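NAD-dependent L-serine dehydrogenase (Pseudomonas aeruginosa, PDB 3OBB) catalyses the NAD-dependent oxidation of L-serine and methyl-L-serine, with low activity toward beta-hydroxyisobutyrate, and works as a homotetramer built as a dimer of dimers. Local coordinates at residues M242-Q254 with P265-L277. Numbering follows the deposited sequence.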
# COMPACT_ATOMS: atom_id res chain seq x y z
N MSE A 242 6.91 2.06 -22.35
CA MSE A 242 7.59 1.03 -21.59
C MSE A 242 7.33 1.16 -20.10
O MSE A 242 7.37 2.26 -19.54
CB MSE A 242 9.10 1.11 -21.79
CG MSE A 242 9.58 1.04 -23.21
SE MSE A 242 11.51 0.66 -23.30
CE MSE A 242 12.24 1.60 -21.82
N ALA A 243 7.14 0.02 -19.46
CA ALA A 243 7.02 -0.05 -18.00
C ALA A 243 8.21 0.61 -17.31
O ALA A 243 8.06 1.23 -16.25
CB ALA A 243 6.91 -1.55 -17.56
N GLN A 244 9.39 0.46 -17.91
CA GLN A 244 10.61 1.02 -17.30
C GLN A 244 10.53 2.54 -17.25
O GLN A 244 10.92 3.15 -16.25
CB GLN A 244 11.87 0.57 -18.05
CG GLN A 244 13.16 1.04 -17.41
CD GLN A 244 14.39 0.53 -18.19
OE1 GLN A 244 14.27 0.10 -19.34
NE2 GLN A 244 15.56 0.61 -17.56
N LEU A 245 10.00 3.14 -18.32
CA LEU A 245 9.76 4.59 -18.38
C LEU A 245 8.67 5.07 -17.40
O LEU A 245 8.83 6.12 -16.75
CB LEU A 245 9.38 5.02 -19.80
CG LEU A 245 10.49 4.91 -20.86
CD1 LEU A 245 9.95 5.30 -22.24
CD2 LEU A 245 11.71 5.76 -20.46
N MSE A 246 7.57 4.32 -17.31
CA MSE A 246 6.60 4.60 -16.25
C MSE A 246 7.26 4.54 -14.85
O MSE A 246 6.99 5.39 -14.01
CB MSE A 246 5.41 3.64 -16.34
CG MSE A 246 4.39 3.86 -15.22
SE MSE A 246 3.78 5.74 -15.17
CE MSE A 246 2.33 5.41 -16.37
N ALA A 247 8.12 3.54 -14.60
CA ALA A 247 8.80 3.41 -13.28
C ALA A 247 9.70 4.62 -13.02
O ALA A 247 9.79 5.10 -11.90
CB ALA A 247 9.62 2.13 -13.21
N LYS A 248 10.37 5.09 -14.08
CA LYS A 248 11.20 6.28 -14.00
C LYS A 248 10.36 7.49 -13.58
O LYS A 248 10.68 8.17 -12.60
CB LYS A 248 11.88 6.53 -15.35
CG LYS A 248 12.68 7.87 -15.47
CD LYS A 248 11.95 8.93 -16.34
CE LYS A 248 11.70 8.49 -17.82
NZ LYS A 248 10.50 9.18 -18.47
N ASP A 249 9.28 7.73 -14.33
CA ASP A 249 8.36 8.85 -14.09
C ASP A 249 7.82 8.84 -12.68
O ASP A 249 7.71 9.86 -12.05
CB ASP A 249 7.19 8.79 -15.09
CG ASP A 249 7.59 9.31 -16.50
OD1 ASP A 249 8.75 9.77 -16.66
OD2 ASP A 249 6.76 9.27 -17.44
N LEU A 250 7.46 7.66 -12.19
CA LEU A 250 6.97 7.50 -10.83
C LEU A 250 8.09 7.87 -9.87
O LEU A 250 7.86 8.46 -8.84
CB LEU A 250 6.56 6.04 -10.62
CG LEU A 250 5.11 5.52 -10.59
CD1 LEU A 250 3.96 6.56 -10.54
CD2 LEU A 250 4.87 4.38 -11.54
N GLY A 251 9.32 7.54 -10.24
CA GLY A 251 10.48 7.83 -9.38
C GLY A 251 10.70 9.33 -9.23
O GLY A 251 10.95 9.81 -8.12
N LEU A 252 10.58 10.07 -10.32
CA LEU A 252 10.61 11.54 -10.30
C LEU A 252 9.50 12.15 -9.44
O LEU A 252 9.71 13.16 -8.73
CB LEU A 252 10.52 12.11 -11.71
CG LEU A 252 11.61 11.75 -12.72
CD1 LEU A 252 11.34 12.38 -14.09
CD2 LEU A 252 13.04 12.08 -12.24
N ALA A 253 8.31 11.56 -9.52
CA ALA A 253 7.20 12.00 -8.71
C ALA A 253 7.51 11.84 -7.19
O ALA A 253 7.21 12.75 -6.39
CB ALA A 253 5.91 11.27 -9.11
N GLN A 254 8.17 10.74 -6.81
CA GLN A 254 8.64 10.56 -5.43
C GLN A 254 9.60 11.65 -4.97
O GLN A 254 9.61 12.04 -3.80
CB GLN A 254 9.35 9.21 -5.27
CG GLN A 254 8.47 8.05 -5.50
CD GLN A 254 7.30 8.05 -4.55
OE1 GLN A 254 6.16 8.16 -4.98
NE2 GLN A 254 7.59 7.98 -3.24
N PRO A 265 0.42 7.73 -1.18
CA PRO A 265 0.28 6.30 -0.94
C PRO A 265 -0.08 5.50 -2.17
O PRO A 265 0.40 4.37 -2.33
CB PRO A 265 -0.80 6.20 0.14
CG PRO A 265 -1.52 7.52 0.12
CD PRO A 265 -0.55 8.53 -0.40
N MSE A 266 -0.89 6.06 -3.06
CA MSE A 266 -1.27 5.29 -4.25
C MSE A 266 -0.12 5.27 -5.23
O MSE A 266 0.25 4.19 -5.68
CB MSE A 266 -2.57 5.82 -4.90
CG MSE A 266 -3.62 6.21 -3.91
SE MSE A 266 -4.36 4.68 -2.88
CE MSE A 266 -4.53 3.58 -4.41
N GLY A 267 0.44 6.44 -5.55
CA GLY A 267 1.61 6.55 -6.45
C GLY A 267 2.79 5.69 -5.98
O GLY A 267 3.27 4.87 -6.75
N SER A 268 3.24 5.86 -4.72
CA SER A 268 4.28 4.99 -4.11
C SER A 268 4.00 3.49 -4.26
O SER A 268 4.91 2.72 -4.60
CB SER A 268 4.45 5.29 -2.61
OG SER A 268 4.70 6.66 -2.44
N LEU A 269 2.78 3.06 -3.95
CA LEU A 269 2.40 1.67 -4.18
C LEU A 269 2.49 1.36 -5.67
O LEU A 269 3.02 0.32 -6.05
CB LEU A 269 1.00 1.36 -3.67
CG LEU A 269 0.65 -0.02 -3.11
CD1 LEU A 269 -0.84 -0.30 -3.31
CD2 LEU A 269 1.52 -1.24 -3.52
N ALA A 270 2.02 2.25 -6.53
CA ALA A 270 2.11 2.00 -7.99
C ALA A 270 3.57 1.72 -8.35
O ALA A 270 3.87 0.78 -9.07
CB ALA A 270 1.54 3.17 -8.81
N LEU A 271 4.47 2.54 -7.81
CA LEU A 271 5.89 2.38 -8.07
C LEU A 271 6.44 1.04 -7.58
O LEU A 271 7.16 0.38 -8.32
CB LEU A 271 6.69 3.56 -7.49
CG LEU A 271 8.22 3.54 -7.61
CD1 LEU A 271 8.73 3.43 -9.06
CD2 LEU A 271 8.83 4.78 -6.93
N SER A 272 6.05 0.61 -6.39
CA SER A 272 6.44 -0.71 -5.91
C SER A 272 6.02 -1.84 -6.85
O SER A 272 6.77 -2.77 -7.05
CB SER A 272 5.87 -0.93 -4.51
OG SER A 272 6.46 0.03 -3.62
N LEU A 273 4.83 -1.74 -7.42
CA LEU A 273 4.27 -2.73 -8.34
C LEU A 273 4.98 -2.71 -9.70
O LEU A 273 5.29 -3.77 -10.28
CB LEU A 273 2.75 -2.54 -8.48
CG LEU A 273 1.95 -2.78 -7.17
CD1 LEU A 273 0.48 -2.49 -7.39
CD2 LEU A 273 2.12 -4.24 -6.53
N TYR A 274 5.30 -1.50 -10.17
CA TYR A 274 6.13 -1.37 -11.38
C TYR A 274 7.50 -1.98 -11.16
O TYR A 274 8.03 -2.64 -12.06
CB TYR A 274 6.16 0.07 -11.92
CG TYR A 274 4.97 0.25 -12.82
CD1 TYR A 274 4.95 -0.32 -14.09
CD2 TYR A 274 3.81 0.91 -12.36
CE1 TYR A 274 3.84 -0.22 -14.92
CE2 TYR A 274 2.68 1.01 -13.18
CZ TYR A 274 2.70 0.43 -14.45
OH TYR A 274 1.60 0.50 -15.26
N ARG A 275 8.06 -1.83 -9.97
CA ARG A 275 9.37 -2.41 -9.74
C ARG A 275 9.34 -3.94 -9.75
O ARG A 275 10.30 -4.57 -10.18
CB ARG A 275 10.04 -1.84 -8.48
CG ARG A 275 10.34 -0.35 -8.69
CD ARG A 275 11.66 0.10 -8.15
NE ARG A 275 11.86 1.54 -8.33
CZ ARG A 275 12.07 2.41 -7.34
NH1 ARG A 275 12.12 2.01 -6.08
NH2 ARG A 275 12.24 3.70 -7.62
N LEU A 276 8.22 -4.51 -9.29
CA LEU A 276 7.95 -5.95 -9.35
C LEU A 276 7.91 -6.41 -10.80
O LEU A 276 8.45 -7.43 -11.14
CB LEU A 276 6.59 -6.24 -8.71
CG LEU A 276 6.50 -6.84 -7.29
CD1 LEU A 276 7.65 -6.48 -6.32
CD2 LEU A 276 5.10 -6.68 -6.64
N LEU A 277 7.29 -5.62 -11.67
CA LEU A 277 7.26 -5.92 -13.09
C LEU A 277 8.66 -5.96 -13.68
O LEU A 277 8.94 -6.79 -14.54
CB LEU A 277 6.40 -4.90 -13.86
CG LEU A 277 4.89 -5.07 -13.64
CD1 LEU A 277 4.17 -3.92 -14.31
CD2 LEU A 277 4.42 -6.45 -14.16
O HOH W 1 12.05 4.51 -10.26
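L250 and L271 interlock as reciprocal knobs into holes: L250 fits among G267, A270, L271 and Y274, while L271 fits among A247, L250, G251 and Q254. The two side chains run alongside one another with opposed headings, L271 CD1 lying 3.7 Å from L250 CB. With CG anti to the backbone N (chi1 177°), L271 sends its other methyl, CD2, to Q254 CG at 3.6 Å. Y274 is a third knob, seated among A243, M246, A247 and L250. Selenomethionine M246 lays CG over one ring face, 3.9 Å from the Y274 centroid and 12° off the normal, a CH-pi contact; L250 CD2 approaches Y274 CD2 obliquely at 3.7 Å.

Polar links are sparse. Q254 NE2 gives S268 OG a weak bond of 3.3 Å, bent to 130°. S268 OG has a further partner in T264 O, and Y274 OH bonds F287 O. One water donates to A247 O (2.9 Å) and accepts from R275 NH2, in the guanidinium plane.

K248, which binds NAD(+) and is salt-bridged to D249, points its CB away from helix 265-279, which meets neighbouring subunits. Apolar interlocking therefore dominates this roughly antiparallel helix pair of the C-terminal, all-helical domain, its segment axes 9.4 Å apart.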